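Long-range contact in glutathione reductase (Bartonella henselae, PDB 3O0H), which probably reduces glutathione disulfide to glutathione with NADPH, passing the electrons through its bound FAD: residues R43-E57 against G123-A136. Residues are numbered along the deposited sequence; the frame is centred on the assembly and turned at random.
Sequences RLAGALGKRVAIAEE and GLQNSNVHIYESRA. With FAD (flavin-adenine dinucleotide), chain H.
Glu57 and Arg135 run side by side, Glu57 laid across the adenine of FAD and the Arg135 guanidinium out at its amino group N6A. Arg135, extended as far as NE, brings NH1 to 2.8 Å from Glu57 OE1, which is met on its syn side but 27° out of the carboxylate plane, and lies in the guanidinium plane. The same guanidinium rests one face, toward its rim, on FAD N6A, while a water joins NH1 to Glu57 OE2; a long, flat-ended residue suits both tasks. Next door, the backbone of Ala136 reads the adenine edge, its N donating to FAD N1A and its O accepting from N6A. Glu56, bent at chi2 (47°), takes the two ribose hydroxyls, O3B on OE1 and O2B on OE2, as the acidic residue just past the second strand does in Rossmann-type dinucleotide folds. Here that strand, 52-55, pairs in parallel with edge strand 130-132 through four backbone bonds, the last from Glu56 N just beyond it. On one face Ile54 CG2 lies 3.6 Å from Val129 CG1 and also meets Leu124 CD1, branched apolar chains suited to a buried seam between sheet and helices 36-47 and 102-126; Ile131 CG1 adjoins. On the other, small Ala53 sets CB at the Tyr132 ring edge, 3.6 Å from CE2, while His130 CD2 sits over a ring face. Gly46, lacking a side chain, lets its CA come 3.3 Å from Ser127 O, and Ser127 OG (chi1 -71°) donates to Arg43 O from the face opposite Ala47 N.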
loop_
_atom_site.group_PDB
_atom_site.type_symbol
_atom_site.label_atom_id
_atom_site.label_comp_id
_atom_site.label_asym_id
_atom_site.label_seq_id
_atom_site.Cartn_x
_atom_site.Cartn_y
_atom_site.Cartn_z
ATOM N N ARG B 43 1.819 17.221 26.447
ATOM C CA ARG B 43 3.172 16.614 26.502
ATOM C C ARG B 43 4.177 17.598 25.944
ATOM O O ARG B 43 5.250 17.799 26.552
ATOM C CB ARG B 43 3.249 15.271 25.757
ATOM C CG ARG B 43 4.676 14.660 25.648
ATOM C CD ARG B 43 4.644 13.209 25.054
ATOM N NE ARG B 43 4.106 13.177 23.696
ATOM C CZ ARG B 43 4.771 13.512 22.582
ATOM N NH1 ARG B 43 4.153 13.440 21.409
ATOM N NH2 ARG B 43 6.044 13.887 22.607
ATOM N N LEU B 44 3.823 18.263 24.839
ATOM C CA LEU B 44 4.749 19.179 24.205
ATOM C C LEU B 44 5.004 20.418 25.092
ATOM O O LEU B 44 6.136 20.830 25.228
ATOM C CB LEU B 44 4.266 19.650 22.843
ATOM C CG LEU B 44 4.261 18.655 21.691
ATOM C CD1 LEU B 44 3.570 19.360 20.491
ATOM C CD2 LEU B 44 5.680 18.211 21.344
ATOM N N ALA B 45 3.951 20.993 25.656
ATOM C CA ALA B 45 4.088 22.140 26.539
ATOM C C ALA B 45 4.926 21.789 27.766
ATOM O O ALA B 45 5.714 22.596 28.243
ATOM C CB ALA B 45 2.708 22.670 26.988
ATOM N N GLY B 46 4.699 20.599 28.310
ATOM C CA GLY B 46 5.433 20.158 29.500
ATOM C C GLY B 46 6.890 19.996 29.181
ATOM O O GLY B 46 7.755 20.396 29.970
ATOM N N ALA B 47 7.173 19.457 27.998
ATOM C CA ALA B 47 8.560 19.298 27.562
ATOM C C ALA B 47 9.241 20.646 27.373
ATOM O O ALA B 47 10.454 20.734 27.527
ATOM C CB ALA B 47 8.653 18.439 26.252
ATOM N N LEU B 48 8.471 21.691 27.044
ATOM C CA LEU B 48 9.020 23.039 27.002
ATOM C C LEU B 48 9.298 23.621 28.387
ATOM O O LEU B 48 9.767 24.733 28.494
ATOM C CB LEU B 48 8.115 24.025 26.278
ATOM C CG LEU B 48 7.835 23.800 24.803
ATOM C CD1 LEU B 48 6.820 24.873 24.406
ATOM C CD2 LEU B 48 9.089 23.891 23.956
ATOM N N GLY B 49 9.012 22.873 29.443
ATOM C CA GLY B 49 9.319 23.338 30.782
ATOM C C GLY B 49 8.166 24.090 31.417
ATOM O O GLY B 49 8.342 24.687 32.459
ATOM N N LYS B 50 6.995 24.101 30.794
ATOM C CA LYS B 50 5.820 24.768 31.433
ATOM C C LYS B 50 5.235 23.844 32.501
ATOM O O LYS B 50 5.452 22.631 32.468
ATOM C CB LYS B 50 4.729 25.083 30.421
ATOM C CG LYS B 50 5.169 25.945 29.258
ATOM C CD LYS B 50 5.681 27.294 29.702
ATOM C CE LYS B 50 6.204 28.074 28.523
ATOM N NZ LYS B 50 6.760 29.378 28.985
ATOM N N ARG B 51 4.552 24.439 33.468
ATOM C CA ARG B 51 3.813 23.690 34.481
ATOM C C ARG B 51 2.414 23.424 33.918
ATOM O O ARG B 51 1.647 24.338 33.661
ATOM C CB ARG B 51 3.758 24.482 35.787
ATOM C CG ARG B 51 5.131 24.963 36.231
ATOM C CD ARG B 51 5.092 25.913 37.441
ATOM N NE ARG B 51 4.176 27.031 37.217
ATOM C CZ ARG B 51 3.079 27.279 37.936
ATOM N NH1 ARG B 51 2.777 26.521 38.991
ATOM N NH2 ARG B 51 2.294 28.319 37.622
ATOM N N VAL B 52 2.114 22.166 33.661
ATOM C CA VAL B 52 0.918 21.805 32.874
ATOM C C VAL B 52 0.134 20.759 33.660
ATOM O O VAL B 52 0.721 19.910 34.339
ATOM C CB VAL B 52 1.347 21.210 31.502
ATOM C CG1 VAL B 52 0.115 20.811 30.676
ATOM C CG2 VAL B 52 2.288 22.144 30.734
ATOM N N ALA B 53 -1.177 20.828 33.575
ATOM C CA ALA B 53 -2.085 19.822 34.123
ATOM C C ALA B 53 -3.003 19.382 33.014
ATOM O O ALA B 53 -3.262 20.144 32.081
ATOM C CB ALA B 53 -2.924 20.399 35.296
ATOM N N ILE B 54 -3.480 18.145 33.094
ATOM C CA ILE B 54 -4.454 17.641 32.132
ATOM C C ILE B 54 -5.533 16.891 32.931
ATOM O O ILE B 54 -5.213 16.138 33.870
ATOM C CB ILE B 54 -3.811 16.750 31.043
ATOM C CG1 ILE B 54 -4.813 16.418 29.906
ATOM C CG2 ILE B 54 -3.146 15.467 31.698
ATOM C CD1 ILE B 54 -4.138 15.957 28.576
ATOM N N ALA B 55 -6.790 17.122 32.553
ATOM C CA ALA B 55 -7.915 16.422 33.157
ATOM C C ALA B 55 -8.419 15.432 32.148
ATOM O O ALA B 55 -8.634 15.793 30.983
ATOM C CB ALA B 55 -9.042 17.407 33.589
ATOM N N GLU B 56 -8.635 14.205 32.617
ATOM C CA GLU B 56 -9.263 13.128 31.829
ATOM C C GLU B 56 -10.306 12.407 32.654
ATOM O O GLU B 56 -9.995 11.794 33.697
ATOM C CB GLU B 56 -8.211 12.126 31.358
ATOM C CG GLU B 56 -8.759 10.969 30.531
ATOM C CD GLU B 56 -9.725 11.408 29.439
ATOM O OE1 GLU B 56 -9.314 12.167 28.525
ATOM O OE2 GLU B 56 -10.871 10.963 29.498
ATOM N N GLU B 57 -11.554 12.488 32.213
ATOM C CA GLU B 57 -12.662 11.919 32.972
ATOM C C GLU B 57 -12.844 10.418 32.759
ATOM O O GLU B 57 -13.558 9.771 33.541
ATOM C CB GLU B 57 -13.984 12.650 32.660
ATOM C CG GLU B 57 -14.488 12.485 31.210
ATOM C CD GLU B 57 -15.725 13.300 30.869
ATOM O OE1 GLU B 57 -16.325 13.959 31.733
ATOM O OE2 GLU B 57 -16.150 13.204 29.720
ATOM N N GLY B 123 4.101 9.231 28.688
ATOM C CA GLY B 123 4.557 10.391 27.906
ATOM C C GLY B 123 4.201 11.690 28.591
ATOM O O GLY B 123 5.008 12.610 28.651
ATOM N N LEU B 124 3.002 11.752 29.136
ATOM C CA LEU B 124 2.551 12.934 29.893
ATOM C C LEU B 124 3.414 13.115 31.115
ATOM O O LEU B 124 3.891 14.206 31.414
ATOM C CB LEU B 124 1.108 12.779 30.331
ATOM C CG LEU B 124 0.049 12.826 29.250
ATOM C CD1 LEU B 124 -1.331 12.359 29.732
ATOM C CD2 LEU B 124 -0.028 14.245 28.674
ATOM N N GLN B 125 3.674 12.022 31.811
ATOM C CA GLN B 125 4.418 12.089 33.068
ATOM C C GLN B 125 5.887 12.351 32.873
ATOM O O GLN B 125 6.472 13.017 33.714
ATOM C CB GLN B 125 4.169 10.820 33.894
ATOM C CG GLN B 125 2.663 10.744 34.250
ATOM C CD GLN B 125 2.262 9.476 34.979
ATOM O OE1 GLN B 125 2.898 8.416 34.838
ATOM N NE2 GLN B 125 1.212 9.599 35.805
ATOM N N ASN B 126 6.469 11.856 31.768
ATOM C CA ASN B 126 7.861 12.177 31.402
ATOM C C ASN B 126 8.038 13.679 31.193
ATOM O O ASN B 126 9.135 14.207 31.391
ATOM C CB ASN B 126 8.336 11.533 30.072
ATOM C CG ASN B 126 8.431 10.030 30.103
ATOM O OD1 ASN B 126 8.592 9.392 31.149
ATOM N ND2 ASN B 126 8.355 9.440 28.895
ATOM N N SER B 127 6.976 14.344 30.724
ATOM C CA SER B 127 6.968 15.789 30.545
ATOM C C SER B 127 6.460 16.552 31.757
ATOM O O SER B 127 6.103 17.723 31.612
ATOM C CB SER B 127 6.033 16.169 29.390
ATOM O OG SER B 127 6.613 15.782 28.183
ATOM N N ASN B 128 6.390 15.867 32.910
ATOM C CA ASN B 128 5.995 16.435 34.220
ATOM C C ASN B 128 4.558 16.962 34.239
ATOM O O ASN B 128 4.203 17.714 35.116
ATOM C CB ASN B 128 6.980 17.519 34.670
ATOM C CG ASN B 128 8.421 17.024 34.652
ATOM O OD1 ASN B 128 9.310 17.674 34.094
ATOM N ND2 ASN B 128 8.642 15.832 35.218
ATOM N N VAL B 129 3.720 16.517 33.312
ATOM C CA VAL B 129 2.334 16.952 33.315
ATOM C C VAL B 129 1.583 16.261 34.461
ATOM O O VAL B 129 1.684 15.028 34.588
ATOM C CB VAL B 129 1.674 16.587 31.977
ATOM C CG1 VAL B 129 0.155 16.949 31.983
ATOM C CG2 VAL B 129 2.423 17.289 30.844
ATOM N N HIS B 130 0.845 17.015 35.285
ATOM C CA HIS B 130 0.042 16.396 36.329
ATOM C C HIS B 130 -1.317 15.950 35.779
ATOM O O HIS B 130 -2.027 16.769 35.213
ATOM C CB HIS B 130 -0.187 17.288 37.530
ATOM C CG HIS B 130 -0.836 16.545 38.665
ATOM N ND1 HIS B 130 -0.125 15.727 39.515
ATOM C CD2 HIS B 130 -2.135 16.428 39.035
ATOM C CE1 HIS B 130 -0.952 15.160 40.380
ATOM N NE2 HIS B 130 -2.183 15.564 40.102
ATOM N N ILE B 131 -1.635 14.656 35.943
ATOM C CA ILE B 131 -2.864 14.043 35.426
ATOM C C ILE B 131 -3.917 14.050 36.528
ATOM O O ILE B 131 -3.725 13.420 37.572
ATOM C CB ILE B 131 -2.652 12.581 34.957
ATOM C CG1 ILE B 131 -1.702 12.517 33.749
ATOM C CG2 ILE B 131 -3.975 11.927 34.538
ATOM C CD1 ILE B 131 -1.246 11.113 33.410
ATOM N N TYR B 132 -5.010 14.786 36.299
ATOM C CA TYR B 132 -6.163 14.752 37.185
ATOM C C TYR B 132 -7.196 13.789 36.605
ATOM O O TYR B 132 -7.763 14.044 35.514
ATOM C CB TYR B 132 -6.770 16.160 37.312
ATOM C CG TYR B 132 -5.911 17.120 38.108
ATOM C CD1 TYR B 132 -5.754 16.973 39.487
ATOM C CD2 TYR B 132 -5.279 18.192 37.497
ATOM C CE1 TYR B 132 -4.983 17.871 40.226
ATOM C CE2 TYR B 132 -4.500 19.116 38.236
ATOM C CZ TYR B 132 -4.339 18.939 39.600
ATOM O OH TYR B 132 -3.543 19.832 40.321
ATOM N N GLU B 133 -7.479 12.708 37.329
ATOM C CA GLU B 133 -8.409 11.691 36.827
ATOM C C GLU B 133 -9.847 12.078 37.244
ATOM O O GLU B 133 -10.461 11.505 38.162
ATOM C CB GLU B 133 -7.987 10.317 37.339
ATOM C CG GLU B 133 -6.583 9.904 36.799
ATOM C CD GLU B 133 -6.220 8.484 37.191
ATOM O OE1 GLU B 133 -6.521 8.095 38.321
ATOM O OE2 GLU B 133 -5.690 7.741 36.347
ATOM N N SER B 134 -10.356 13.093 36.559
ATOM C CA SER B 134 -11.658 13.668 36.840
ATOM C C SER B 134 -12.099 14.487 35.658
ATOM O O SER B 134 -11.283 14.984 34.888
ATOM C CB SER B 134 -11.560 14.578 38.062
ATOM O OG SER B 134 -12.802 15.150 38.424
ATOM N N ARG B 135 -13.402 14.607 35.502
ATOM C CA ARG B 135 -13.949 15.616 34.629
ATOM C C ARG B 135 -13.536 16.951 35.234
ATOM O O ARG B 135 -13.485 17.090 36.459
ATOM C CB ARG B 135 -15.478 15.486 34.607
ATOM C CG ARG B 135 -16.236 16.583 33.817
ATOM C CD ARG B 135 -17.722 16.239 33.729
ATOM N NE ARG B 135 -18.453 17.181 32.883
ATOM C CZ ARG B 135 -18.476 17.138 31.544
ATOM N NH1 ARG B 135 -17.786 16.210 30.871
ATOM N NH2 ARG B 135 -19.158 18.052 30.873
ATOM N N ALA B 136 -13.235 17.919 34.377
ATOM C CA ALA B 136 -13.025 19.316 34.780
ATOM C C ALA B 136 -14.055 20.165 34.033
ATOM O O ALA B 136 -14.294 19.961 32.845
ATOM C CB ALA B 136 -11.637 19.788 34.400
HETATM P PA FAD H . -10.871 12.823 21.863
HETATM O O1A FAD H . -12.271 12.310 21.714
HETATM O O2A FAD H . -9.809 11.877 21.371
HETATM O O5B FAD H . -10.527 13.236 23.368
HETATM C C5B FAD H . -11.392 13.973 24.206
HETATM C C4B FAD H . -11.112 13.480 25.611
HETATM O O4B FAD H . -11.647 14.366 26.581
HETATM C C3B FAD H . -11.698 12.105 25.914
HETATM O O3B FAD H . -10.685 11.241 26.438
HETATM C C2B FAD H . -12.767 12.371 26.957
HETATM O O2B FAD H . -12.853 11.310 27.878
HETATM C C1B FAD H . -12.281 13.598 27.651
HETATM N N9A FAD H . -13.217 14.606 28.175
HETATM C C8A FAD H . -14.267 15.192 27.531
HETATM N N7A FAD H . -14.759 16.159 28.320
HETATM C C5A FAD H . -14.008 16.182 29.461
HETATM C C6A FAD H . -14.001 16.999 30.561
HETATM N N6A FAD H . -14.893 17.986 30.739
HETATM N N1A FAD H . -13.071 16.781 31.548
HETATM C C2A FAD H . -12.138 15.783 31.394
HETATM N N3A FAD H . -12.118 14.995 30.292
HETATM C C4A FAD H . -13.024 15.244 29.335
HETATM N N1 FAD H . -10.439 9.200 13.220
HETATM C C2 FAD H . -9.471 8.908 12.280
HETATM O O2 FAD H . -8.625 9.756 11.896
HETATM N N3 FAD H . -9.418 7.676 11.759
HETATM C C4 FAD H . -10.275 6.659 12.148
HETATM O O4 FAD H . -10.108 5.547 11.633
HETATM C C4X FAD H . -11.257 6.944 13.097
HETATM N N5 FAD H . -12.125 5.983 13.540
HETATM C C5X FAD H . -13.055 6.322 14.522
HETATM C C6 FAD H . -13.935 5.339 14.941
HETATM C C7 FAD H . -14.875 5.610 15.926
HETATM C C7M FAD H . -15.807 4.493 16.363
HETATM C C8 FAD H . -14.930 6.868 16.494
HETATM C C8M FAD H . -15.973 7.201 17.541
HETATM C C9 FAD H . -14.068 7.867 16.058
HETATM C C9A FAD H . -13.127 7.593 15.060
HETATM N N10 FAD H . -12.239 8.550 14.599
HETATM C C10 FAD H . -11.304 8.224 13.649
HETATM C "C1'" FAD H . -12.248 9.939 15.104
HETATM C "C2'" FAD H . -11.224 10.209 16.177
HETATM O "O2'" FAD H . -11.495 9.368 17.282
HETATM C "C3'" FAD H . -11.346 11.655 16.584
HETATM O "O3'" FAD H . -11.361 12.546 15.484
HETATM C "C4'" FAD H . -10.280 12.007 17.598
HETATM O "O4'" FAD H . -10.386 11.102 18.700
HETATM C "C5'" FAD H . -10.466 13.429 18.111
HETATM O "O5'" FAD H . -9.405 13.779 19.028
HETATM P P FAD H . -9.776 14.861 20.153
HETATM O O1P FAD H . -8.527 15.245 20.915
HETATM O O2P FAD H . -10.490 16.032 19.514
HETATM O O3P FAD H . -10.878 14.237 21.107
HETATM O O HOH W 1 4.397 19.950 33.102
HETATM O O HOH W 2 -18.041 14.571 28.429
#